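Long-range contacts in putative DNA binding protein (Bacteroides thetaiotaomicron VPI-5482, PDB 3HTN), which is a putative DNA-binding protein of the PCC (DUF296) family that binds metal ions, its precise function not being established: residues Ala31-Cys36 with Glu90-His95; Ile41-Ile46 with Glu130-Thr135; Gly50-Leu55 with Leu113-Asn118; Met76-Leu81 with Leu96-Gly101. All blocks are in the same frame, centred on the assembly; numbering follows the deposited sequence.

Interaction 1. Residues Ala31-Cys36 with Glu90-His95; sequences ALNAFC and EQVYLH. With SO4 (sulfate ion), chain G.
Asn33 OD1 on the helix side receives a hydrogen bond of 2.8 Å from water 1, which reaches across to strand 91-95. The same water accepts the backbone N-H of Leu94 and gives its other proton to Val92 O at 3.3 Å, so one molecule ties a helix side chain to the main chain of the strand. This is the helix-on-sheet layer of the PCC domain, with helix 28-39 laid over strand 91-101; the local axes approach to 8.7 Å at 136°. Asn33 and Leu94 run past each other in opposite directions, and the amide lies against the Leu94 branch, Asn33 OD1 3.4 Å from Leu94 CG and ND2 nearer CD1. In this conformer the amide is held at both ends, ND2 being hydrogen-bonded to Val29 O one turn earlier in the helix. On the buried flank the contact is apolar: CB of Cys36 sits over the fork of Val92, 3.9 Å from CG1. The valine CG1 lies anti to its own N (chi1 167°), which leaves both methyls near that CB. One residue beyond Leu94, His95 binds nickel through NE2. At the inner end of the interface, Leu32 CB meets Leu94 CD1 at 3.9 Å.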
loop_
_atom_site.group_PDB
_atom_site.type_symbol
_atom_site.label_atom_id
_atom_site.label_comp_id
_atom_site.label_asym_id
_atom_site.label_seq_id
_atom_site.Cartn_x
_atom_site.Cartn_y
_atom_site.Cartn_z
ATOM N N ALA A 31 -9.266 -1.168 17.713
ATOM C CA ALA A 31 -10.246 -0.247 17.163
ATOM C C ALA A 31 -10.776 -0.715 15.816
ATOM O O ALA A 31 -11.979 -0.679 15.559
ATOM C CB ALA A 31 -9.674 1.170 17.059
ATOM N N LEU A 32 -9.885 -1.142 14.940
ATOM C CA LEU A 32 -10.334 -1.630 13.624
ATOM C C LEU A 32 -11.192 -2.867 13.749
ATOM O O LEU A 32 -12.185 -3.009 13.015
ATOM C CB LEU A 32 -9.155 -1.868 12.688
ATOM C CG LEU A 32 -8.424 -0.610 12.229
ATOM C CD1 LEU A 32 -7.065 -0.952 11.624
ATOM C CD2 LEU A 32 -9.234 0.230 11.212
ATOM N N ASN A 33 -10.826 -3.773 14.652
ATOM C CA ASN A 33 -11.649 -4.958 14.909
ATOM C C ASN A 33 -13.043 -4.535 15.328
ATOM O O ASN A 33 -14.040 -4.975 14.746
ATOM C CB ASN A 33 -11.029 -5.859 15.994
ATOM C CG ASN A 33 -9.986 -6.811 15.444
ATOM O OD1 ASN A 33 -10.316 -7.807 14.804
ATOM N ND2 ASN A 33 -8.728 -6.525 15.714
ATOM N N ALA A 34 -13.098 -3.624 16.295
ATOM C CA ALA A 34 -14.365 -3.133 16.840
ATOM C C ALA A 34 -15.227 -2.460 15.762
ATOM O O ALA A 34 -16.455 -2.652 15.729
ATOM C CB ALA A 34 -14.091 -2.167 17.982
ATOM N N PHE A 35 -14.582 -1.701 14.876
ATOM C CA PHE A 35 -15.278 -1.078 13.776
ATOM C C PHE A 35 -15.940 -2.096 12.853
ATOM O O PHE A 35 -17.101 -1.978 12.524
ATOM C CB PHE A 35 -14.318 -0.224 12.954
ATOM C CG PHE A 35 -15.000 0.437 11.831
ATOM C CD1 PHE A 35 -15.771 1.535 12.072
ATOM C CD2 PHE A 35 -14.951 -0.090 10.547
ATOM C CE1 PHE A 35 -16.476 2.132 11.058
ATOM C CE2 PHE A 35 -15.665 0.484 9.546
ATOM C CZ PHE A 35 -16.411 1.610 9.794
ATOM N N CYS A 36 -15.166 -3.080 12.423
ATOM C CA CYS A 36 -15.665 -4.111 11.533
ATOM C C CYS A 36 -16.787 -4.899 12.188
ATOM O O CYS A 36 -17.764 -5.264 11.532
ATOM C CB CYS A 36 -14.545 -5.059 11.108
ATOM S SG CYS A 36 -13.287 -4.289 10.082
ATOM N N GLU A 90 -16.560 -17.498 14.280
ATOM C CA GLU A 90 -17.634 -16.561 14.580
ATOM C C GLU A 90 -17.185 -15.117 14.935
ATOM O O GLU A 90 -17.933 -14.377 15.582
ATOM C CB GLU A 90 -18.511 -17.137 15.709
ATOM N N GLN A 91 -15.991 -14.702 14.507
ATOM C CA GLN A 91 -15.497 -13.394 14.870
ATOM C C GLN A 91 -14.836 -12.768 13.653
ATOM O O GLN A 91 -14.474 -13.477 12.703
ATOM C CB GLN A 91 -14.495 -13.503 16.022
ATOM C CG GLN A 91 -15.072 -14.152 17.310
ATOM N N VAL A 92 -14.732 -11.445 13.680
ATOM C CA VAL A 92 -13.956 -10.728 12.679
ATOM C C VAL A 92 -12.520 -11.244 12.760
ATOM O O VAL A 92 -11.986 -11.441 13.854
ATOM C CB VAL A 92 -13.993 -9.186 12.923
ATOM C CG1 VAL A 92 -12.925 -8.457 12.084
ATOM C CG2 VAL A 92 -15.381 -8.628 12.640
ATOM N N TYR A 93 -11.879 -11.436 11.599
ATOM C CA TYR A 93 -10.476 -11.812 11.531
ATOM C C TYR A 93 -9.768 -10.769 10.677
ATOM O O TYR A 93 -10.113 -10.591 9.516
ATOM C CB TYR A 93 -10.309 -13.193 10.912
ATOM C CG TYR A 93 -8.890 -13.676 11.032
ATOM C CD1 TYR A 93 -7.954 -13.431 10.044
ATOM C CD2 TYR A 93 -8.478 -14.378 12.142
ATOM C CE1 TYR A 93 -6.659 -13.881 10.145
ATOM C CE2 TYR A 93 -7.158 -14.835 12.261
ATOM C CZ TYR A 93 -6.255 -14.580 11.256
ATOM O OH TYR A 93 -4.952 -15.016 11.361
ATOM N N LEU A 94 -8.831 -10.046 11.283
ATOM C CA LEU A 94 -8.031 -9.074 10.575
ATOM C C LEU A 94 -6.633 -9.624 10.353
ATOM O O LEU A 94 -6.052 -10.201 11.248
ATOM C CB LEU A 94 -7.906 -7.786 11.373
ATOM C CG LEU A 94 -9.195 -7.056 11.664
ATOM C CD1 LEU A 94 -8.877 -5.707 12.320
ATOM C CD2 LEU A 94 -9.976 -6.883 10.399
ATOM N N HIS A 95 -6.098 -9.454 9.144
ATOM C CA HIS A 95 -4.727 -9.775 8.825
ATOM C C HIS A 95 -4.114 -8.495 8.287
ATOM O O HIS A 95 -4.450 -8.079 7.196
ATOM C CB HIS A 95 -4.667 -10.917 7.817
ATOM C CG HIS A 95 -3.292 -11.422 7.549
ATOM N ND1 HIS A 95 -2.981 -12.136 6.417
ATOM C CD2 HIS A 95 -2.126 -11.257 8.228
ATOM C CE1 HIS A 95 -1.687 -12.426 6.430
ATOM N NE2 HIS A 95 -1.150 -11.922 7.531
HETATM S S SO4 G . -16.417 -18.397 10.587
HETATM O O1 SO4 G . -15.616 -19.551 11.083
HETATM O O2 SO4 G . -16.485 -17.370 11.658
HETATM O O3 SO4 G . -17.781 -18.823 10.278
HETATM O O4 SO4 G . -15.905 -17.925 9.300
HETATM O O HOH W 1 -8.993 -10.141 14.120
#

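Interaction 2. Residues Ile41-Ile46 with Glu130-Thr135; sequences ILSGSI and ERISRT. With SO4 (sulfate ion), chain G.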
loop_
_atom_site.group_PDB
_atom_site.type_symbol
_atom_site.label_atom_id
_atom_site.label_comp_id
_atom_site.label_asym_id
_atom_site.label_seq_id
_atom_site.Cartn_x
_atom_site.Cartn_y
_atom_site.Cartn_z
ATOM N N ILE A 41 -18.926 -6.255 9.045
ATOM C CA ILE A 41 -18.164 -6.445 7.818
ATOM C C ILE A 41 -17.635 -7.875 7.805
ATOM O O ILE A 41 -16.914 -8.286 8.700
ATOM C CB ILE A 41 -17.026 -5.454 7.691
ATOM C CG1 ILE A 41 -17.589 -4.034 7.634
ATOM C CG2 ILE A 41 -16.249 -5.750 6.437
ATOM C CD1 ILE A 41 -16.552 -2.939 7.589
ATOM N N LEU A 42 -18.034 -8.621 6.788
ATOM C CA LEU A 42 -17.682 -10.034 6.680
ATOM C C LEU A 42 -16.331 -10.248 6.020
ATOM O O LEU A 42 -15.615 -11.193 6.355
ATOM C CB LEU A 42 -18.775 -10.750 5.880
ATOM C CG LEU A 42 -20.205 -10.635 6.411
ATOM C CD1 LEU A 42 -21.156 -11.308 5.452
ATOM C CD2 LEU A 42 -20.263 -11.252 7.797
ATOM N N SER A 43 -16.031 -9.401 5.037
ATOM C CA SER A 43 -14.753 -9.404 4.355
ATOM C C SER A 43 -14.543 -8.037 3.741
ATOM O O SER A 43 -15.494 -7.247 3.598
ATOM C CB SER A 43 -14.660 -10.504 3.293
ATOM O OG SER A 43 -15.498 -10.224 2.190
ATOM N N GLY A 44 -13.287 -7.750 3.409
ATOM C CA GLY A 44 -12.950 -6.429 2.928
ATOM C C GLY A 44 -11.478 -6.154 3.019
ATOM O O GLY A 44 -10.682 -7.050 3.227
ATOM N N SER A 45 -11.125 -4.883 2.906
ATOM C CA SER A 45 -9.738 -4.463 2.960
ATOM C C SER A 45 -9.600 -3.266 3.853
ATOM O O SER A 45 -10.565 -2.547 4.099
ATOM C CB SER A 45 -9.253 -4.114 1.567
ATOM O OG SER A 45 -9.934 -2.971 1.109
ATOM N N ILE A 46 -8.385 -3.069 4.365
ATOM C CA ILE A 46 -8.076 -1.929 5.209
ATOM C C ILE A 46 -6.741 -1.391 4.740
ATOM O O ILE A 46 -5.820 -2.161 4.514
ATOM C CB ILE A 46 -7.976 -2.325 6.711
ATOM C CG1 ILE A 46 -9.267 -2.959 7.227
ATOM C CG2 ILE A 46 -7.562 -1.088 7.568
ATOM C CD1 ILE A 46 -9.239 -3.428 8.694
ATOM N N GLU A 130 -19.494 -9.853 1.377
ATOM C CA GLU A 130 -19.441 -11.281 1.056
ATOM C C GLU A 130 -18.649 -11.998 2.135
ATOM O O GLU A 130 -17.731 -11.437 2.710
ATOM C CB GLU A 130 -18.708 -11.527 -0.254
ATOM C CG GLU A 130 -19.308 -10.930 -1.493
ATOM C CD GLU A 130 -20.473 -11.702 -2.040
ATOM O OE1 GLU A 130 -20.904 -12.690 -1.406
ATOM O OE2 GLU A 130 -20.956 -11.313 -3.127
ATOM N N ARG A 131 -18.978 -13.263 2.368
ATOM C CA ARG A 131 -18.269 -14.082 3.354
ATOM C C ARG A 131 -16.931 -14.550 2.802
ATOM O O ARG A 131 -16.856 -14.965 1.656
ATOM C CB ARG A 131 -19.105 -15.312 3.723
ATOM C CG ARG A 131 -18.396 -16.408 4.533
ATOM C CD ARG A 131 -19.355 -17.534 4.843
ATOM N NE ARG A 131 -18.699 -18.623 5.571
ATOM C CZ ARG A 131 -18.436 -18.616 6.877
ATOM N NH1 ARG A 131 -18.750 -17.560 7.619
ATOM N NH2 ARG A 131 -17.861 -19.675 7.451
ATOM N N ILE A 132 -15.876 -14.439 3.608
ATOM C CA ILE A 132 -14.574 -15.079 3.319
ATOM C C ILE A 132 -14.091 -15.580 4.661
ATOM O O ILE A 132 -13.938 -14.799 5.595
ATOM C CB ILE A 132 -13.504 -14.159 2.717
ATOM C CG1 ILE A 132 -13.977 -13.560 1.390
ATOM C CG2 ILE A 132 -12.212 -14.946 2.496
ATOM C CD1 ILE A 132 -12.970 -12.585 0.773
ATOM N N SER A 133 -13.900 -16.887 4.777
ATOM C CA SER A 133 -13.472 -17.516 6.016
ATOM C C SER A 133 -12.033 -17.973 5.894
ATOM O O SER A 133 -11.322 -17.655 4.924
ATOM C CB SER A 133 -14.392 -18.698 6.366
ATOM O OG SER A 133 -14.138 -19.246 7.671
ATOM N N ARG A 134 -11.593 -18.673 6.928
ATOM C CA ARG A 134 -10.252 -19.176 7.014
ATOM C C ARG A 134 -10.220 -20.480 7.741
ATOM O O ARG A 134 -11.087 -20.773 8.560
ATOM C CB ARG A 134 -9.404 -18.204 7.791
ATOM C CG ARG A 134 -9.076 -17.005 6.978
ATOM C CD ARG A 134 -8.083 -16.240 7.663
ATOM N NE ARG A 134 -7.890 -14.950 7.049
ATOM C CZ ARG A 134 -6.885 -14.615 6.261
ATOM N NH1 ARG A 134 -5.989 -15.484 5.919
ATOM N NH2 ARG A 134 -6.796 -13.368 5.827
ATOM N N THR A 135 -9.167 -21.238 7.471
ATOM C CA THR A 135 -8.956 -22.518 8.114
ATOM C C THR A 135 -7.520 -22.590 8.552
ATOM O O THR A 135 -6.603 -22.312 7.755
ATOM C CB THR A 135 -9.252 -23.655 7.147
ATOM O OG1 THR A 135 -10.639 -23.617 6.853
ATOM C CG2 THR A 135 -8.884 -25.034 7.732
HETATM S S SO4 G . -16.417 -18.397 10.587
HETATM O O1 SO4 G . -15.616 -19.551 11.083
HETATM O O2 SO4 G . -16.485 -17.370 11.658
HETATM O O3 SO4 G . -17.781 -18.823 10.278
HETATM O O4 SO4 G . -15.905 -17.925 9.300
HETATM O O HOH W 2 -16.752 -13.696 6.327
#
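The CB of Ser43 lies against the flank of Ile132, 3.7 Å from Ile132 CG1, while the serine hydroxyl turns to the chain just before that isoleucine. With chi1 at 70°, OG sits between the backbone N and carbonyl carbon of Ser43, and from there it donates a short hydrogen bond of 2.6 Å to Glu130 O. The donor comes in tilted 32° from the carbonyl plane. Leu42 CB packs 3.4 Å from that same Glu130 O, so two consecutive residues of 41-46 border the Glu130 carbonyl. Without the Ser43 hydroxyl, as with an alanine here, the Glu130 carbonyl would probably lose its donor from this segment, and with it this strap between the two loops. Beside this pair, water 2 donates to Leu42 O at 2.7 Å and accepts the N-H of Ile132, a second, solvent-mediated link between the backbones.

Arg131 is directed the other way. Its chain is extended, and the guanidinium meets sulfate O3 at its edge, in plane, NH1 and NH2 donating at 3.1 and 3.0 Å. Ser133 CB packs on one guanidinium face, and Ser133 OG donates to sulfate O4 at 2.7 Å; Ser87 OG and Glu90 N also bind the ion, while Arg131 NH2 has a salt bridge to the terminal carboxylate of Arg149. The sulfate, probably from the crystallisation liquor, thus occupies a small anion site where the C-terminal segment, leading into the hairpin of strands 133-137 and 142-146, meets the turn between strands 76-88 and 91-101 of the main sheet.

Interaction 3. Residues Gly50-Leu55 with Leu113-Asn118; sequences GAIGEL and LSAIQN
Three backbone hydrogen bonds join Gly50-Leu55 to Leu113-Asn118, and they fall on both sides of the corner at Gly53. Gly53 N donates to Ile116 O at 2.9 Å, nearly along the C=O axis. Ahead of the corner, Asn118 N reaches Ala51 O at 3.0 Å from above the carbonyl plane, 37° out of it; beyond it, Ile116 N binds Glu54 O. Weaker CA-H...O contacts run beside these bonds, among them Ala115 CA to Glu54 O at 3.2 Å. Ile52 and Gln117 form an antiparallel non-hydrogen-bonded pair whose side chains diverge, in keeping with the 99° between the local strand axes.

Apolar contacts gather on Ala115. Its CB is met by Ile52 CG2 at 4.0 Å and by Leu55 CD1 at 4.1 Å, so two larger side chains converge on the small methyl. Ile52 CG1 stands between its backbone N and carbonyl carbon (chi1 61°), and the arm carries CD1 to the same methyl. The Glu54 and Ile116 side chains run alongside each other in a common direction, with the aliphatic part of the glutamate along the isoleucine: Glu54 CB is 4.0 Å from Ile116 CD1.

At the polar end, Asn118 CB packs against Gly53 N while ND2 is hydrogen-bonded to Gln75 OE1, and Gln117 NE2 is held by Gly119 O and Ile22 O. The corner carries the chain from strand 44-52, paired with 76-88, to strand 54-60, paired with 107-117, and Ile28 of helix 28-39 touches both Ile52 and Gln117.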
loop_
_atom_site.group_PDB
_atom_site.type_symbol
_atom_site.label_atom_id
_atom_site.label_comp_id
_atom_site.label_asym_id
_atom_site.label_seq_id
_atom_site.Cartn_x
_atom_site.Cartn_y
_atom_site.Cartn_z
ATOM N N GLY A 50 -0.892 7.131 9.447
ATOM C CA GLY A 50 -1.055 7.756 10.732
ATOM C C GLY A 50 0.284 7.760 11.452
ATOM O O GLY A 50 1.321 7.528 10.833
ATOM N N ALA A 51 0.242 8.073 12.737
ATOM C CA ALA A 51 1.423 8.118 13.589
ATOM C C ALA A 51 1.112 7.427 14.898
ATOM O O ALA A 51 -0.044 7.409 15.372
ATOM C CB ALA A 51 1.881 9.553 13.812
ATOM N N ILE A 52 2.154 6.804 15.447
ATOM C CA ILE A 52 2.043 5.927 16.603
ATOM C C ILE A 52 3.206 6.131 17.566
ATOM O O ILE A 52 4.256 6.642 17.206
ATOM C CB ILE A 52 1.987 4.440 16.202
ATOM C CG1 ILE A 52 3.248 4.019 15.452
ATOM C CG2 ILE A 52 0.749 4.155 15.351
ATOM C CD1 ILE A 52 3.311 2.561 15.099
ATOM N N GLY A 53 2.965 5.750 18.812
ATOM C CA GLY A 53 3.965 5.779 19.883
ATOM C C GLY A 53 4.403 4.438 20.419
ATOM O O GLY A 53 5.307 4.370 21.278
ATOM N N GLU A 54 3.797 3.369 19.899
ATOM C CA GLU A 54 4.144 2.009 20.286
ATOM C C GLU A 54 3.687 1.087 19.165
ATOM O O GLU A 54 2.640 1.313 18.567
ATOM C CB GLU A 54 3.506 1.635 21.625
ATOM C CG GLU A 54 4.052 0.350 22.222
ATOM C CD GLU A 54 3.813 0.245 23.715
ATOM O OE1 GLU A 54 4.059 1.246 24.440
ATOM O OE2 GLU A 54 3.396 -0.848 24.165
ATOM N N LEU A 55 4.487 0.065 18.871
ATOM C CA LEU A 55 4.211 -0.888 17.807
ATOM C C LEU A 55 4.632 -2.263 18.219
ATOM O O LEU A 55 5.720 -2.410 18.761
ATOM C CB LEU A 55 5.063 -0.533 16.589
ATOM C CG LEU A 55 4.982 -1.441 15.364
ATOM C CD1 LEU A 55 3.579 -1.434 14.732
ATOM C CD2 LEU A 55 6.045 -1.074 14.349
ATOM N N LEU A 113 0.672 -6.739 15.102
ATOM C CA LEU A 113 -0.167 -7.202 16.221
ATOM C C LEU A 113 -0.910 -6.083 16.920
ATOM O O LEU A 113 -2.069 -6.244 17.293
ATOM C CB LEU A 113 0.661 -7.943 17.274
ATOM C CG LEU A 113 1.337 -9.244 16.819
ATOM C CD1 LEU A 113 1.944 -9.923 18.042
ATOM C CD2 LEU A 113 0.338 -10.182 16.092
ATOM N N SER A 114 -0.235 -4.961 17.105
ATOM C CA SER A 114 -0.832 -3.821 17.772
ATOM C C SER A 114 -0.024 -2.572 17.536
ATOM O O SER A 114 1.147 -2.635 17.173
ATOM C CB SER A 114 -0.911 -4.073 19.272
ATOM O OG SER A 114 0.377 -4.203 19.843
ATOM N N ALA A 115 -0.672 -1.432 17.723
ATOM C CA ALA A 115 -0.013 -0.144 17.605
ATOM C C ALA A 115 -0.865 0.883 18.323
ATOM O O ALA A 115 -2.065 0.903 18.119
ATOM C CB ALA A 115 0.190 0.261 16.167
ATOM N N ILE A 116 -0.243 1.737 19.126
ATOM C CA ILE A 116 -0.955 2.784 19.864
ATOM C C ILE A 116 -0.771 4.112 19.149
ATOM O O ILE A 116 0.352 4.610 19.035
ATOM C CB ILE A 116 -0.455 2.903 21.317
ATOM C CG1 ILE A 116 -0.642 1.563 22.051
ATOM C CG2 ILE A 116 -1.193 4.045 22.048
ATOM C CD1 ILE A 116 -0.011 1.531 23.471
ATOM N N GLN A 117 -1.876 4.685 18.676
ATOM C CA GLN A 117 -1.835 5.954 17.994
ATOM C C GLN A 117 -1.301 7.084 18.863
ATOM O O GLN A 117 -1.588 7.171 20.050
ATOM C CB GLN A 117 -3.223 6.272 17.476
ATOM C CG GLN A 117 -3.335 7.503 16.593
ATOM C CD GLN A 117 -4.636 7.558 15.916
ATOM O OE1 GLN A 117 -5.114 6.547 15.406
ATOM N NE2 GLN A 117 -5.226 8.733 15.877
ATOM N N ASN A 118 -0.519 7.942 18.235
ATOM C CA ASN A 118 -0.010 9.162 18.851
ATOM C C ASN A 118 0.090 10.210 17.746
ATOM O O ASN A 118 1.159 10.474 17.186
ATOM C CB ASN A 118 1.324 8.921 19.552
ATOM C CG ASN A 118 1.662 10.042 20.493
ATOM O OD1 ASN A 118 0.768 10.573 21.153
ATOM N ND2 ASN A 118 2.927 10.439 20.541
#

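Interaction 4. Residues Met76-Leu81 with Leu96-Gly101; sequences MEISNL and LHITVG
The side chains of Ile78 and Ile98 lie roughly perpendicular, one across the other, at the apolar centre, Ile78 CG2 lying 3.8 Å from Ile98 CG1. The Ile98 CG1 arm is anti to its backbone N (chi1 -162°) and carries CD1 on to Ile78 CG1. Leu81 CB lies 4.2 Å from Ile98 CG1, and selenium of selenomethionine Met76 touches Val100 CG2 at 4.0 Å. Ile28 of helix 28-39, Leu55 and Leu112 close round this cluster. With an alanine here, the CG1, CG2 and CD1 atoms of Ile78 are gone, and a gap would probably open beside the Ile98 arm, which would lose its closest side-chain contact across the strands.

The backbones behind these side chains are the two strands of an antiparallel beta hairpin, 76-88 and 91-101, interrupted by a classic beta bulge in which Ser79 and Asn80 both face Thr99. Before the bulge, Glu77 and Gly101 exchange two in-plane hydrogen bonds, the shorter from Gly101 N to Glu77 O at 2.8 Å. At the bulge, Thr99 O accepts Asn80 N at 3.3 Å and, weakly, Ser79 N, while Thr99 N returns a 2.9 Å bond to Asn80 O.

On the opposite face of the sheet from the isoleucines, water 3 is hydrogen-bonded to Asn80 OD1 and Thr99 OG1, each at 2.8 Å. This polar edge meets the other chains of the trimer: Thr99 OG1 is hydrogen-bonded to Ser79 OG of the second subunit, and His97, whose NE2 is a nickel ligand, donates from ND1 to Ile78 O of that same subunit.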
loop_
_atom_site.group_PDB
_atom_site.type_symbol
_atom_site.label_atom_id
_atom_site.label_comp_id
_atom_site.label_asym_id
_atom_site.label_seq_id
_atom_site.Cartn_x
_atom_site.Cartn_y
_atom_site.Cartn_z
HETATM N N MSE A 76 6.703 6.862 15.768
HETATM C CA MSE A 76 6.865 6.349 14.422
HETATM C C MSE A 76 5.742 6.847 13.538
HETATM O O MSE A 76 4.618 7.032 14.006
HETATM C CB MSE A 76 6.828 4.794 14.408
HETATM C CG MSE A 76 8.006 4.166 15.117
HETATM SE SE MSE A 76 7.770 2.319 15.585
HETATM C CE MSE A 76 6.644 2.640 17.206
ATOM N N GLU A 77 6.033 6.991 12.251
ATOM C CA GLU A 77 5.022 7.281 11.241
ATOM C C GLU A 77 4.618 5.995 10.559
ATOM O O GLU A 77 5.503 5.211 10.188
ATOM C CB GLU A 77 5.594 8.218 10.195
ATOM C CG GLU A 77 5.773 9.673 10.708
ATOM C CD GLU A 77 4.470 10.417 11.048
ATOM O OE1 GLU A 77 3.343 9.925 10.763
ATOM O OE2 GLU A 77 4.567 11.523 11.644
ATOM N N ILE A 78 3.329 5.728 10.414
ATOM C CA ILE A 78 2.878 4.610 9.628
ATOM C C ILE A 78 2.910 5.032 8.165
ATOM O O ILE A 78 2.063 5.847 7.722
ATOM C CB ILE A 78 1.440 4.195 9.977
ATOM C CG1 ILE A 78 1.285 3.847 11.465
ATOM C CG2 ILE A 78 1.019 3.009 9.078
ATOM C CD1 ILE A 78 -0.143 3.564 11.908
ATOM N N SER A 79 3.864 4.537 7.383
ATOM C CA SER A 79 3.902 4.907 5.964
ATOM C C SER A 79 2.875 4.118 5.178
ATOM O O SER A 79 2.336 4.630 4.189
ATOM C CB SER A 79 5.283 4.756 5.367
ATOM O OG SER A 79 5.719 3.405 5.389
ATOM N N ASN A 80 2.511 2.935 5.661
ATOM C CA ASN A 80 1.474 2.150 5.043
ATOM C C ASN A 80 1.025 1.081 5.999
ATOM O O ASN A 80 1.851 0.396 6.575
ATOM C CB ASN A 80 1.974 1.483 3.757
ATOM C CG ASN A 80 0.975 0.595 3.162
ATOM O OD1 ASN A 80 0.840 -0.543 3.574
ATOM N ND2 ASN A 80 0.177 1.120 2.240
ATOM N N LEU A 81 -0.271 0.976 6.192
ATOM C CA LEU A 81 -0.871 -0.163 6.870
ATOM C C LEU A 81 -1.737 -0.785 5.786
ATOM O O LEU A 81 -2.532 -0.076 5.140
ATOM C CB LEU A 81 -1.691 0.261 8.077
ATOM C CG LEU A 81 -2.433 -0.847 8.865
ATOM C CD1 LEU A 81 -2.589 -0.422 10.302
ATOM C CD2 LEU A 81 -3.768 -1.190 8.208
ATOM N N LEU A 96 -3.262 -7.881 9.100
ATOM C CA LEU A 96 -2.726 -6.561 8.837
ATOM C C LEU A 96 -1.224 -6.597 8.890
ATOM O O LEU A 96 -0.645 -7.142 9.821
ATOM C CB LEU A 96 -3.227 -5.573 9.911
ATOM C CG LEU A 96 -4.739 -5.493 10.143
ATOM C CD1 LEU A 96 -5.061 -4.493 11.261
ATOM C CD2 LEU A 96 -5.464 -5.151 8.832
ATOM N N HIS A 97 -0.591 -6.033 7.872
ATOM C CA HIS A 97 0.823 -5.782 7.871
ATOM C C HIS A 97 1.067 -4.274 7.848
ATOM O O HIS A 97 0.156 -3.481 7.588
ATOM C CB HIS A 97 1.487 -6.457 6.669
ATOM C CG HIS A 97 1.588 -7.947 6.769
ATOM N ND1 HIS A 97 2.443 -8.678 5.976
ATOM C CD2 HIS A 97 0.985 -8.836 7.594
ATOM C CE1 HIS A 97 2.331 -9.962 6.297
ATOM N NE2 HIS A 97 1.503 -10.073 7.319
ATOM N N ILE A 98 2.286 -3.858 8.135
ATOM C CA ILE A 98 2.551 -2.456 8.294
ATOM C C ILE A 98 3.990 -2.155 7.961
ATOM O O ILE A 98 4.866 -3.011 8.113
ATOM C CB ILE A 98 2.215 -2.033 9.754
ATOM C CG1 ILE A 98 2.030 -0.525 9.946
ATOM C CG2 ILE A 98 3.258 -2.601 10.789
ATOM C CD1 ILE A 98 1.534 -0.138 11.329
ATOM N N THR A 99 4.209 -0.901 7.544
ATOM C CA THR A 99 5.485 -0.314 7.298
ATOM C C THR A 99 5.490 0.985 8.059
ATOM O O THR A 99 4.531 1.787 7.940
ATOM C CB THR A 99 5.748 -0.046 5.821
ATOM O OG1 THR A 99 5.405 -1.215 5.060
ATOM C CG2 THR A 99 7.194 0.382 5.600
ATOM N N VAL A 100 6.518 1.175 8.864
ATOM C CA VAL A 100 6.675 2.381 9.649
ATOM C C VAL A 100 8.037 3.037 9.431
ATOM O O VAL A 100 8.991 2.371 9.068
ATOM C CB VAL A 100 6.464 2.136 11.162
ATOM C CG1 VAL A 100 5.072 1.523 11.412
ATOM C CG2 VAL A 100 7.594 1.269 11.738
ATOM N N GLY A 101 8.084 4.359 9.624
ATOM C CA GLY A 101 9.307 5.147 9.663
ATOM C C GLY A 101 9.649 5.559 11.061
ATOM O O GLY A 101 8.786 5.997 11.830
HETATM O O HOH W 3 2.735 -2.057 4.926
#

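Interactions 1, 3 and 4 all belong to the large antiparallel sheet and its covering helix 28-39, whereas interaction 2 joins this body to the C-terminal hairpin. Interactions 3 and 4 are close, their centres about 9 Å apart, linked by pairing of strands 44-52 and 76-88; interactions 2 and 3 lie about 24 Å apart, on opposite sides of the chain's centre. Strand 91-101 serves interactions 1 and 4, bringing the nickel ligands His95 and His97 onto one strand. Interactions 1 and 2 share the sulfate. Along the chain, interaction 4 is nested within interaction 3, itself nested within interaction 2, while interaction 1 crosses the others, interlocking distant parts of the sequence.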